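Local atomic coordinates of bilirubin-inducible fluorescent protein UnaG (Anguilla japonica, PDB entry 4I3B), a protein that binds unconjugated bilirubin with high affinity inside its beta-barrel and, once loaded with it, emits green fluorescence on excitation. Residues M51-E56 with T65-K70; V6-I11 with T40-Q45; G72-E77 with G85-V90. All blocks are in the same frame, centred on the assembly; numbering follows the deposited sequence.

Contact 1: M51-E56 with T65-K70; sequences MTVKIE and TQVKFK. With BLR (3-[5-[(Z)-(4-ethenyl-3-methyl-5-oxidanylidene-pyrrol-2-ylidene)methyl]-2-[[5-[(Z)-(3-ethenyl-4-methyl-5-oxidanylidene-pyrrol-2-ylidene)methyl]-3-(3-hydroxy-3-oxopropyl)-4-methyl-1H-pyrrol-2-yl]methyl]-4-methyl-1H-pyrrol-3-yl]propanoic acid), chain G.
Strands 51-56 and 65-70 form an antiparallel hairpin in the barrel wall of this fatty-acid-binding-protein relative, their axes at 168°. Hydrogen-bonded pairs Met51-Phe69, Val53-Val67 and Ile55-Thr65 each exchange two backbone bonds, the shortest from Val53 N to Val67 O at 2.8 Å, and these six residues send their side chains to the bilirubin side. Between them, Thr52 and Lys68 run side by side on the other face, with Thr52 OG1 lying against the aliphatic Lys68 chain, 3.6 Å from its CG in one of the two conformers of Lys68.

Ile55 and Val67 share one methyl of the pigment. With Ile55 CG1 beside the backbone N (chi1 -55°), CD1 comes within 3.4 Å of BLR CMA, while Val67 CG1 approaches the same carbon at 3.7 Å. Farther along, Val53 CG2 and Phe69 CE2 meet BLR CMB, which lies at the edge of the Phe69 ring, near its plane. Met51 lies alongside this ring: its CB packs 3.7 Å from Phe69 CZ, and SD sits 4.9 Å from the ring centroid, oblique at 65° to the normal, a Met-aromatic contact. Met51 O stands over one face of the ring. Ser80, Asn57 and Thr61 hydrogen-bond the pigment from outside these strands, whereas the hairpin gives it mainly carbon surface, an arrangement typical of the apolar wall of a calycin ligand cavity.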
loop_
_atom_site.group_PDB
_atom_site.type_symbol
_atom_site.label_atom_id
_atom_site.label_comp_id
_atom_site.label_asym_id
_atom_site.label_seq_id
_atom_site.Cartn_x
_atom_site.Cartn_y
_atom_site.Cartn_z
ATOM N N MET A 51 10.929 -5.049 6.758
ATOM C CA MET A 51 10.825 -4.514 5.400
ATOM C C MET A 51 10.913 -3.012 5.378
ATOM O O MET A 51 10.531 -2.329 6.325
ATOM C CB MET A 51 9.488 -4.940 4.752
ATOM C CG MET A 51 9.319 -6.445 4.696
ATOM S SD MET A 51 7.769 -6.991 3.944
ATOM C CE MET A 51 7.940 -6.423 2.259
ATOM N N THR A 52 11.401 -2.499 4.256
ATOM C CA THR A 52 11.334 -1.077 3.951
ATOM C C THR A 52 10.712 -0.944 2.583
ATOM O O THR A 52 11.088 -1.670 1.663
ATOM C CB THR A 52 12.724 -0.469 3.922
ATOM O OG1 THR A 52 13.292 -0.555 5.230
ATOM C CG2 THR A 52 12.684 0.972 3.508
ATOM N N VAL A 53 9.738 -0.058 2.448
ATOM C CA VAL A 53 9.126 0.194 1.146
ATOM C C VAL A 53 9.268 1.689 0.865
ATOM O O VAL A 53 8.804 2.524 1.657
ATOM C CB VAL A 53 7.643 -0.225 1.076
ATOM C CG1 VAL A 53 7.089 0.035 -0.350
ATOM C CG2 VAL A 53 7.505 -1.692 1.406
ATOM N N LYS A 54 9.953 2.016 -0.233
ATOM C CA LYS A 54 10.043 3.386 -0.692
ATOM C C LYS A 54 9.077 3.539 -1.870
ATOM O O LYS A 54 9.045 2.688 -2.758
ATOM C CB LYS A 54 11.449 3.718 -1.155
ATOM C CG LYS A 54 11.579 5.141 -1.662
ATOM C CD LYS A 54 12.990 5.492 -2.146
ATOM C CE LYS A 54 12.981 6.739 -3.043
ATOM N NZ LYS A 54 14.384 7.053 -3.524
ATOM N N ILE A 55 8.296 4.610 -1.865
ATOM C CA ILE A 55 7.248 4.804 -2.856
ATOM C C ILE A 55 7.430 6.153 -3.535
ATOM O O ILE A 55 7.537 7.178 -2.869
ATOM C CB ILE A 55 5.844 4.747 -2.190
ATOM C CG1 ILE A 55 5.654 3.437 -1.410
ATOM C CG2 ILE A 55 4.730 4.916 -3.242
ATOM C CD1 ILE A 55 5.955 3.510 0.058
ATOM N N GLU A 56 7.427 6.152 -4.861
ATOM C CA GLU A 56 7.293 7.386 -5.607
ATOM C C GLU A 56 5.885 7.337 -6.188
ATOM O O GLU A 56 5.632 6.619 -7.169
ATOM C CB GLU A 56 8.347 7.452 -6.708
ATOM C CG GLU A 56 9.765 7.484 -6.154
ATOM C CD GLU A 56 10.838 7.225 -7.209
ATOM O OE1 GLU A 56 10.556 6.550 -8.221
ATOM O OE2 GLU A 56 11.972 7.658 -6.978
ATOM N N THR A 65 7.256 8.764 -0.361
ATOM C CA THR A 65 7.326 8.459 1.053
ATOM C C THR A 65 7.947 7.096 1.253
ATOM O O THR A 65 8.421 6.463 0.303
ATOM C CB THR A 65 5.926 8.551 1.710
ATOM O OG1 THR A 65 6.072 8.540 3.132
ATOM C CG2 THR A 65 5.014 7.410 1.289
ATOM N N GLN A 66 8.034 6.675 2.515
ATOM C CA GLN A 66 8.516 5.342 2.827
ATOM C C GLN A 66 7.824 4.840 4.071
ATOM O O GLN A 66 7.366 5.645 4.915
ATOM C CB GLN A 66 10.027 5.317 3.029
ATOM C CG GLN A 66 10.438 5.901 4.328
ATOM C CD GLN A 66 11.933 5.842 4.527
ATOM O OE1 GLN A 66 12.661 5.175 3.772
ATOM N NE2 GLN A 66 12.409 6.549 5.541
ATOM N N VAL A 67 7.769 3.518 4.203
ATOM C CA VAL A 67 7.449 2.906 5.478
ATOM C C VAL A 67 8.514 1.867 5.795
ATOM O O VAL A 67 9.089 1.233 4.888
ATOM C CB VAL A 67 6.058 2.241 5.488
ATOM C CG1 VAL A 67 4.937 3.290 5.414
ATOM C CG2 VAL A 67 5.913 1.217 4.389
ATOM N N LYS A 68 8.798 1.713 7.088
ATOM C CA LYS A 68 9.730 0.720 7.601
ATOM C C LYS A 68 9.046 0.013 8.755
ATOM O O LYS A 68 8.534 0.677 9.656
ATOM C CB LYS A 68 10.998 1.395 8.150
ATOM C CG LYS A 68 11.873 2.096 7.143
ATOM C CD LYS A 68 13.202 2.510 7.780
ATOM C CE LYS A 68 14.241 2.861 6.724
ATOM N NZ LYS A 68 15.543 3.294 7.315
ATOM N N PHE A 69 9.061 -1.311 8.763
ATOM C CA PHE A 69 8.387 -2.046 9.820
ATOM C C PHE A 69 8.966 -3.430 10.041
ATOM O O PHE A 69 9.659 -3.986 9.179
ATOM C CB PHE A 69 6.885 -2.175 9.509
ATOM C CG PHE A 69 6.600 -2.789 8.156
ATOM C CD1 PHE A 69 6.543 -4.177 8.009
ATOM C CD2 PHE A 69 6.379 -1.988 7.041
ATOM C CE1 PHE A 69 6.268 -4.763 6.752
ATOM C CE2 PHE A 69 6.117 -2.565 5.802
ATOM C CZ PHE A 69 6.066 -3.949 5.663
ATOM N N LYS A 70 8.659 -3.967 11.211
ATOM C CA LYS A 70 8.927 -5.344 11.552
ATOM C C LYS A 70 7.585 -6.080 11.612
ATOM O O LYS A 70 6.625 -5.587 12.202
ATOM C CB LYS A 70 9.654 -5.380 12.901
ATOM C CG LYS A 70 9.893 -6.774 13.453
ATOM C CD LYS A 70 10.860 -6.740 14.627
ATOM C CE LYS A 70 10.742 -7.997 15.470
ATOM N NZ LYS A 70 11.087 -9.242 14.721
HETATM C CHA BLR G . 1.187 3.229 -2.572
HETATM N NA BLR G . 2.162 1.452 -1.060
HETATM C C1A BLR G . 1.906 2.761 -1.319
HETATM C C2A BLR G . 2.290 3.522 -0.227
HETATM C C3A BLR G . 2.779 2.627 0.724
HETATM C C4A BLR G . 2.695 1.351 0.181
HETATM C CMA BLR G . 3.322 2.969 2.079
HETATM C CAA BLR G . 2.206 5.013 -0.115
HETATM C CBA BLR G . 1.068 5.467 0.711
HETATM C CGA BLR G . 0.995 6.945 0.859
HETATM O O1A BLR G . 1.493 7.717 -0.011
HETATM O O2A BLR G . 0.438 7.382 1.930
HETATM C CHB BLR G . 3.133 0.125 0.870
HETATM N NB BLR G . 3.263 -1.435 -1.022
HETATM C C1B BLR G . 3.403 -1.113 0.346
HETATM C C2B BLR G . 3.818 -2.269 1.035
HETATM C C3B BLR G . 3.976 -3.259 0.234
HETATM C C4B BLR G . 3.622 -2.900 -1.201
HETATM C CMB BLR G . 4.058 -2.281 2.532
HETATM O OB BLR G . 3.614 -3.481 -2.230
HETATM C CAB BLR G . 4.424 -4.634 0.566
HETATM C CBB BLR G . 4.557 -5.645 -0.345
HETATM N NC BLR G . -1.043 7.981 -3.155
HETATM C C1C BLR G . -1.010 9.470 -3.536
HETATM C C2C BLR G . -2.075 10.007 -2.643
HETATM C C3C BLR G . -2.596 9.088 -1.905
HETATM C C4C BLR G . -2.041 7.840 -2.126
HETATM C CMC BLR G . -2.376 11.468 -2.653
HETATM O OC BLR G . -0.312 9.972 -4.372
HETATM C CAC BLR G . -3.636 9.277 -0.878
HETATM C CBC BLR G . -4.669 10.142 -1.024
HETATM C CHD BLR G . -2.334 6.656 -1.533
HETATM N ND BLR G . -0.429 5.122 -2.286
HETATM C C1D BLR G . -1.593 5.392 -1.667
HETATM C C2D BLR G . -2.062 4.126 -1.069
HETATM C C3D BLR G . -1.152 3.144 -1.368
HETATM C C4D BLR G . -0.050 3.749 -2.137
HETATM C CMD BLR G . -3.341 4.016 -0.308
HETATM C CAD BLR G . -1.244 1.711 -0.919
HETATM C CBD BLR G . -1.769 0.837 -2.040
HETATM C CGD BLR G . -0.675 0.445 -2.966
HETATM O O1D BLR G . -0.765 0.748 -4.169
HETATM O O2D BLR G . 0.312 -0.219 -2.571
#

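Contact 2: V6-I11 with T40-Q45; sequences VGTWKI and TLYISQ. With BLR (3-[5-[(Z)-(4-ethenyl-3-methyl-5-oxidanylidene-pyrrol-2-ylidene)methyl]-2-[[5-[(Z)-(3-ethenyl-4-methyl-5-oxidanylidene-pyrrol-2-ylidene)methyl]-3-(3-hydroxy-3-oxopropyl)-4-methyl-1H-pyrrol-2-yl]methyl]-4-methyl-1H-pyrrol-3-yl]propanoic acid), chain G.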
loop_
_atom_site.group_PDB
_atom_site.type_symbol
_atom_site.label_atom_id
_atom_site.label_comp_id
_atom_site.label_asym_id
_atom_site.label_seq_id
_atom_site.Cartn_x
_atom_site.Cartn_y
_atom_site.Cartn_z
ATOM N N VAL A 6 10.534 -8.608 -2.659
ATOM C CA VAL A 6 11.667 -7.697 -2.773
ATOM C C VAL A 6 11.911 -7.177 -4.176
ATOM O O VAL A 6 11.671 -7.868 -5.165
ATOM C CB VAL A 6 12.931 -8.380 -2.150
ATOM C CG1 VAL A 6 14.215 -7.644 -2.434
ATOM C CG2 VAL A 6 12.730 -8.505 -0.641
ATOM N N GLY A 7 12.359 -5.930 -4.239
ATOM C CA GLY A 7 12.811 -5.327 -5.479
ATOM C C GLY A 7 11.853 -4.262 -5.984
ATOM O O GLY A 7 11.004 -3.728 -5.239
ATOM N N THR A 8 11.988 -3.918 -7.252
ATOM C CA THR A 8 11.243 -2.829 -7.822
ATOM C C THR A 8 9.956 -3.308 -8.492
ATOM O O THR A 8 9.948 -4.393 -9.113
ATOM C CB THR A 8 12.099 -2.089 -8.838
ATOM O OG1 THR A 8 13.266 -1.615 -8.177
ATOM C CG2 THR A 8 11.341 -0.907 -9.437
ATOM N N TRP A 9 8.900 -2.477 -8.371
ATOM C CA TRP A 9 7.595 -2.730 -8.935
ATOM C C TRP A 9 7.012 -1.446 -9.527
ATOM O O TRP A 9 7.200 -0.356 -8.983
ATOM C CB TRP A 9 6.637 -3.187 -7.846
ATOM C CG TRP A 9 6.939 -4.488 -7.223
ATOM C CD1 TRP A 9 7.631 -4.699 -6.047
ATOM C CD2 TRP A 9 6.572 -5.765 -7.718
ATOM N NE1 TRP A 9 7.680 -6.051 -5.778
ATOM C CE2 TRP A 9 7.045 -6.725 -6.791
ATOM C CE3 TRP A 9 5.883 -6.206 -8.856
ATOM C CZ2 TRP A 9 6.816 -8.088 -6.957
ATOM C CZ3 TRP A 9 5.675 -7.574 -9.021
ATOM C CH2 TRP A 9 6.126 -8.490 -8.069
ATOM N N LYS A 10 6.294 -1.558 -10.646
ATOM C CA LYS A 10 5.682 -0.413 -11.315
ATOM C C LYS A 10 4.210 -0.705 -11.550
ATOM O O LYS A 10 3.845 -1.830 -11.893
ATOM C CB LYS A 10 6.348 -0.163 -12.693
ATOM C CG LYS A 10 7.838 0.202 -12.640
ATOM C CD LYS A 10 8.402 0.408 -14.041
ATOM C CE LYS A 10 7.563 1.381 -14.834
ATOM N NZ LYS A 10 8.287 1.885 -16.033
ATOM N N ILE A 11 3.349 0.288 -11.421
ATOM C CA ILE A 11 1.922 -0.008 -11.516
ATOM C C ILE A 11 1.568 -0.484 -12.909
ATOM O O ILE A 11 2.131 -0.033 -13.902
ATOM C CB ILE A 11 1.006 1.159 -11.068
ATOM C CG1 ILE A 11 -0.373 0.642 -10.638
ATOM C CG2 ILE A 11 0.854 2.179 -12.148
ATOM C CD1 ILE A 11 -1.225 1.688 -9.907
ATOM N N THR A 40 5.690 3.814 -8.315
ATOM C CA THR A 40 6.792 2.865 -8.353
ATOM C C THR A 40 7.107 2.532 -6.898
ATOM O O THR A 40 7.116 3.441 -6.037
ATOM C CB THR A 40 8.031 3.480 -9.011
ATOM O OG1 THR A 40 7.668 3.978 -10.298
ATOM C CG2 THR A 40 9.121 2.453 -9.178
ATOM N N LEU A 41 7.376 1.259 -6.623
ATOM C CA LEU A 41 7.763 0.787 -5.297
ATOM C C LEU A 41 9.149 0.194 -5.341
ATOM O O LEU A 41 9.496 -0.498 -6.306
ATOM C CB LEU A 41 6.833 -0.322 -4.839
ATOM C CG LEU A 41 5.342 -0.139 -5.042
ATOM C CD1 LEU A 41 4.593 -1.391 -4.656
ATOM C CD2 LEU A 41 4.811 1.060 -4.307
ATOM N N TYR A 42 9.906 0.392 -4.260
ATOM C CA TYR A 42 11.215 -0.228 -4.084
ATOM C C TYR A 42 11.143 -0.897 -2.738
ATOM O O TYR A 42 11.114 -0.219 -1.701
ATOM C CB TYR A 42 12.334 0.817 -4.090
ATOM C CG TYR A 42 12.314 1.717 -5.295
ATOM C CD1 TYR A 42 13.041 1.394 -6.433
ATOM C CD2 TYR A 42 11.545 2.878 -5.312
ATOM C CE1 TYR A 42 13.041 2.217 -7.555
ATOM C CE2 TYR A 42 11.505 3.688 -6.435
ATOM C CZ TYR A 42 12.254 3.364 -7.552
ATOM O OH TYR A 42 12.204 4.192 -8.648
ATOM N N ILE A 43 11.092 -2.220 -2.766
ATOM C CA ILE A 43 10.907 -3.009 -1.567
ATOM C C ILE A 43 12.205 -3.688 -1.168
ATOM O O ILE A 43 12.867 -4.310 -1.989
ATOM C CB ILE A 43 9.820 -4.050 -1.822
ATOM C CG1 ILE A 43 8.544 -3.324 -2.208
ATOM C CG2 ILE A 43 9.595 -4.925 -0.581
ATOM C CD1 ILE A 43 7.306 -4.216 -2.336
ATOM N N SER A 44 12.584 -3.584 0.094
ATOM C CA SER A 44 13.779 -4.259 0.562
ATOM C C SER A 44 13.432 -4.953 1.892
ATOM O O SER A 44 12.401 -4.667 2.506
ATOM C CB SER A 44 14.941 -3.250 0.676
ATOM O OG SER A 44 14.581 -2.184 1.543
ATOM N N GLN A 45 14.220 -5.944 2.268
ATOM C CA GLN A 45 13.912 -6.690 3.483
ATOM C C GLN A 45 15.165 -7.093 4.201
ATOM O O GLN A 45 16.268 -7.106 3.630
ATOM C CB GLN A 45 13.066 -7.933 3.164
ATOM C CG GLN A 45 13.833 -9.106 2.560
ATOM C CD GLN A 45 14.363 -10.067 3.613
ATOM O OE1 GLN A 45 13.812 -10.170 4.713
ATOM N NE2 GLN A 45 15.437 -10.775 3.283
HETATM C CHA BLR G . 1.187 3.229 -2.572
HETATM N NA BLR G . 2.162 1.452 -1.060
HETATM C C1A BLR G . 1.906 2.761 -1.319
HETATM C C2A BLR G . 2.290 3.522 -0.227
HETATM C C3A BLR G . 2.779 2.627 0.724
HETATM C C4A BLR G . 2.695 1.351 0.181
HETATM C CMA BLR G . 3.322 2.969 2.079
HETATM C CAA BLR G . 2.206 5.013 -0.115
HETATM C CBA BLR G . 1.068 5.467 0.711
HETATM C CGA BLR G . 0.995 6.945 0.859
HETATM O O1A BLR G . 1.493 7.717 -0.011
HETATM O O2A BLR G . 0.438 7.382 1.930
HETATM C CHB BLR G . 3.133 0.125 0.870
HETATM N NB BLR G . 3.263 -1.435 -1.022
HETATM C C1B BLR G . 3.403 -1.113 0.346
HETATM C C2B BLR G . 3.818 -2.269 1.035
HETATM C C3B BLR G . 3.976 -3.259 0.234
HETATM C C4B BLR G . 3.622 -2.900 -1.201
HETATM C CMB BLR G . 4.058 -2.281 2.532
HETATM O OB BLR G . 3.614 -3.481 -2.230
HETATM C CAB BLR G . 4.424 -4.634 0.566
HETATM C CBB BLR G . 4.557 -5.645 -0.345
HETATM N NC BLR G . -1.043 7.981 -3.155
HETATM C C1C BLR G . -1.010 9.470 -3.536
HETATM C C2C BLR G . -2.075 10.007 -2.643
HETATM C C3C BLR G . -2.596 9.088 -1.905
HETATM C C4C BLR G . -2.041 7.840 -2.126
HETATM C CMC BLR G . -2.376 11.468 -2.653
HETATM O OC BLR G . -0.312 9.972 -4.372
HETATM C CAC BLR G . -3.636 9.277 -0.878
HETATM C CBC BLR G . -4.669 10.142 -1.024
HETATM C CHD BLR G . -2.334 6.656 -1.533
HETATM N ND BLR G . -0.429 5.122 -2.286
HETATM C C1D BLR G . -1.593 5.392 -1.667
HETATM C C2D BLR G . -2.062 4.126 -1.069
HETATM C C3D BLR G . -1.152 3.144 -1.368
HETATM C C4D BLR G . -0.050 3.749 -2.137
HETATM C CMD BLR G . -3.341 4.016 -0.308
HETATM C CAD BLR G . -1.244 1.711 -0.919
HETATM C CBD BLR G . -1.769 0.837 -2.040
HETATM C CGD BLR G . -0.675 0.445 -2.966
HETATM O O1D BLR G . -0.765 0.748 -4.169
HETATM O O2D BLR G . 0.312 -0.219 -2.571
#
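Strands 7-11 and 40-45 run antiparallel at 157°, their short axes approaching to 4.6 Å, and four backbone bonds join Gly7 to Ile43 and Trp9 to Leu41. The bond from Gly7 N to Ile43 O is 2.8 Å long, whereas Ile43 N reaches Gly7 O from above the carbonyl plane, 37° out of it. Gly7 has a positive phi, a conformation in which a beta carbon would collide with the preceding carbonyl oxygen.

Trp9 and Ile43 carry the interior face. Ile43 CG1 is turned beside its backbone N (chi1 -59°), and from there CD1 approaches the indole obliquely, 3.8 Å from Trp9 CD1. That same methyl meets the vinyl carbon BLR CBB at 3.7 Å, placing it between tryptophan and pigment. The indole nitrogen is satisfied by Phe5 O, and Arg136 makes a cation-pi contact with the ring, partners that probably help to hold the indole in place.

This pair joins the first strand of the barrel to strand 40-46 across a connection that includes helices 17-23 and 28-36, the helix-turn-helix insertion characteristic of the fatty-acid-binding-protein fold. Leu41 reaches the ligand too: its CD1 lies 3.3 Å from the carbonyl oxygen BLR OB, an apolar neighbour for that polar atom.

On the outer face, Thr8 and Tyr42 lie side by side, Thr8 OG1, in one of the two conformers of Thr8, standing 3.5 Å from Tyr42 CD1 and oblique to the ring, while the phenol oxygen is hydrogen-bonded to Glu56. Just before the first strand, Val6 crosses Gln45 at about a right angle, Val6 CG2 pressing on Gln45 CG at 3.4 Å; the amide oxygen of Gln45 is held by Gly48 N.

Contact 3: G72-E77 with G85-V90; sequences GEEFDE and GVKSVV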
loop_
_atom_site.group_PDB
_atom_site.type_symbol
_atom_site.label_atom_id
_atom_site.label_comp_id
_atom_site.label_asym_id
_atom_site.label_seq_id
_atom_site.Cartn_x
_atom_site.Cartn_y
_atom_site.Cartn_z
ATOM N N GLY A 72 4.476 -7.911 12.666
ATOM C CA GLY A 72 3.852 -8.078 13.955
ATOM C C GLY A 72 3.992 -6.905 14.903
ATOM O O GLY A 72 3.410 -6.928 15.976
ATOM N N GLU A 73 4.783 -5.904 14.537
ATOM C CA GLU A 73 5.047 -4.773 15.417
ATOM C C GLU A 73 4.320 -3.529 14.926
ATOM O O GLU A 73 4.560 -3.050 13.823
ATOM C CB GLU A 73 6.557 -4.495 15.519
ATOM C CG GLU A 73 6.931 -3.316 16.449
ATOM C CD GLU A 73 8.400 -2.923 16.369
ATOM O OE1 GLU A 73 9.105 -3.075 17.393
ATOM O OE2 GLU A 73 8.841 -2.431 15.303
ATOM N N GLU A 74 3.424 -3.003 15.745
ATOM C CA GLU A 74 2.696 -1.799 15.394
ATOM C C GLU A 74 3.640 -0.606 15.244
ATOM O O GLU A 74 4.623 -0.452 15.985
ATOM C CB GLU A 74 1.646 -1.537 16.476
ATOM C CG GLU A 74 0.739 -0.370 16.168
ATOM C CD GLU A 74 -0.324 -0.194 17.249
ATOM O OE1 GLU A 74 -1.404 -0.817 17.126
ATOM O OE2 GLU A 74 -0.084 0.552 18.217
ATOM N N PHE A 75 3.325 0.264 14.291
ATOM C CA PHE A 75 4.131 1.456 14.067
ATOM C C PHE A 75 3.261 2.639 13.667
ATOM O O PHE A 75 2.134 2.470 13.203
ATOM C CB PHE A 75 5.225 1.208 13.018
ATOM C CG PHE A 75 4.717 0.829 11.642
ATOM C CD1 PHE A 75 4.274 -0.475 11.378
ATOM C CD2 PHE A 75 4.685 1.767 10.600
ATOM C CE1 PHE A 75 3.834 -0.836 10.109
ATOM C CE2 PHE A 75 4.226 1.406 9.335
ATOM C CZ PHE A 75 3.801 0.102 9.088
ATOM N N ASP A 76 3.775 3.853 13.886
ATOM C CA ASP A 76 3.068 5.055 13.486
ATOM C C ASP A 76 3.243 5.294 11.989
ATOM O O ASP A 76 4.341 5.153 11.482
ATOM C CB ASP A 76 3.634 6.288 14.219
ATOM C CG ASP A 76 3.331 6.298 15.708
ATOM O OD1 ASP A 76 2.302 5.765 16.117
ATOM O OD2 ASP A 76 4.118 6.875 16.483
ATOM N N GLU A 77 2.171 5.690 11.312
ATOM C CA GLU A 77 2.254 6.055 9.906
ATOM C C GLU A 77 1.603 7.419 9.699
ATOM O O GLU A 77 0.652 7.786 10.383
ATOM C CB GLU A 77 1.546 4.992 9.050
ATOM C CG GLU A 77 1.793 5.131 7.531
ATOM C CD GLU A 77 1.147 4.016 6.712
ATOM O OE1 GLU A 77 0.699 2.994 7.294
ATOM O OE2 GLU A 77 1.073 4.162 5.468
ATOM N N GLY A 85 -3.239 10.052 13.526
ATOM C CA GLY A 85 -3.273 9.008 14.519
ATOM C C GLY A 85 -3.281 7.608 13.963
ATOM O O GLY A 85 -3.806 6.699 14.593
ATOM N N VAL A 86 -2.705 7.423 12.786
ATOM C CA VAL A 86 -2.714 6.107 12.165
ATOM C C VAL A 86 -1.696 5.182 12.814
ATOM O O VAL A 86 -0.496 5.512 12.890
ATOM C CB VAL A 86 -2.441 6.215 10.649
ATOM C CG1 VAL A 86 -2.416 4.838 10.033
ATOM C CG2 VAL A 86 -3.510 7.080 10.004
ATOM N N LYS A 87 -2.177 4.009 13.223
ATOM C CA LYS A 87 -1.339 2.961 13.768
ATOM C C LYS A 87 -1.454 1.807 12.804
ATOM O O LYS A 87 -2.559 1.384 12.476
ATOM C CB LYS A 87 -1.846 2.532 15.145
ATOM C CG LYS A 87 -1.834 3.654 16.171
ATOM C CD LYS A 87 -0.419 4.038 16.561
ATOM C CE LYS A 87 -0.395 4.871 17.827
ATOM N NZ LYS A 87 0.989 5.050 18.318
ATOM N N SER A 88 -0.318 1.301 12.361
ATOM C CA SER A 88 -0.269 0.278 11.311
ATOM C C SER A 88 0.429 -0.991 11.802
ATOM O O SER A 88 1.304 -0.930 12.668
ATOM C CB SER A 88 0.482 0.826 10.113
ATOM O OG SER A 88 -0.243 1.945 9.640
ATOM N N VAL A 89 0.068 -2.126 11.227
ATOM C CA VAL A 89 0.753 -3.364 11.553
ATOM C C VAL A 89 0.669 -4.282 10.345
ATOM O O VAL A 89 -0.337 -4.283 9.616
ATOM C CB VAL A 89 0.176 -4.037 12.827
ATOM C CG1 VAL A 89 -1.248 -4.555 12.597
ATOM C CG2 VAL A 89 1.128 -5.126 13.335
ATOM N N VAL A 90 1.734 -5.038 10.122
ATOM C CA VAL A 90 1.818 -5.920 8.981
ATOM C C VAL A 90 2.117 -7.338 9.455
ATOM O O VAL A 90 2.970 -7.523 10.309
ATOM C CB VAL A 90 2.918 -5.456 8.011
ATOM C CG1 VAL A 90 2.801 -6.222 6.681
ATOM C CG2 VAL A 90 2.809 -3.928 7.769
HETATM O O HOH W 1 4.234 -4.274 11.411
HETATM O O HOH W 2 0.091 7.310 15.034
HETATM O O HOH W 3 -1.184 9.562 11.163
#
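Phe75 and Ser88 form an antiparallel hydrogen-bonded pair between 72-77 and 85-90, with Ser88 N reaching Phe75 O at 2.8 Å. From CB, the Phe75 side chain turns to set CG between the backbone N and carbonyl carbon (chi1 61°), which swings the ring across the neighbouring strand. CG and CD1 pass Ser88 O, CD1 at 3.3 Å. Beyond them CE1 touches Val90 CG2, which lies at the ring edge near its plane, as Glu73 O does in plane; CE2 nears Ser88 CB, and CZ ends 3.5 Å from that same Ser88 CB. The Ser88 methylene stands over one face, 21° off the ring normal, in a CH-pi contact.

With an alanine here, Ser88 CB would lose its aromatic cover and a gap would probably open beside Val90.

Ser88 OG, beyond that methylene, donates to the anti lone pair of Glu77 OE1 at 2.7 Å. This oxygen also accepts hydrogen bonds from Tyr99 and Gln101, so three donors grip one atom of a buried carboxylate; they would be expected to stabilise its charged form.

On the opposite face Lys87 and Asp76 lie side by side, pointing the same way. The lysine bends at chi2, and NZ meets the syn lone pair of Asp76 OD1 at 2.7 Å in a salt bridge. A water donates both to that carboxylate oxygen and to Val86 O. Another water, accepting from Val90 N and donating to Glu73 O, links the two backbones between Phe75 and the direct bond from Gly72 N to Val90 O, 2.8 Å. The short axes meet at 125°, well off antiparallel, so strands 75-77 and 86-93 make a twisted beta hairpin, with 75-77 an outermost strand of the barrel sheet.

Contacts 2, 1 and 3 follow in that order along the chain. Contacts 1 and 2, with centres 10 Å apart, are neighbours in one sheet: strand 50-56 pairs with 40-46, and Met51 CE packs 3.6 Å from Ile43 CG2. Together they line one side of the bilirubin cavity. Between contacts 1 and 3, centres 12 Å apart, strands 64-70 and 75-77 are the sheet's outermost strands; there side chains make the join, Phe69 CB lying 3.4 Å from Phe75 CE1 and Phe69 CE1 3.6 Å from Val90 CB. Contacts 2 and 3 do not touch, their nearest atoms being about 10 Å apart. Contact 3 nevertheless borders the pocket, with the Glu77 side chain about 4 Å from bilirubin.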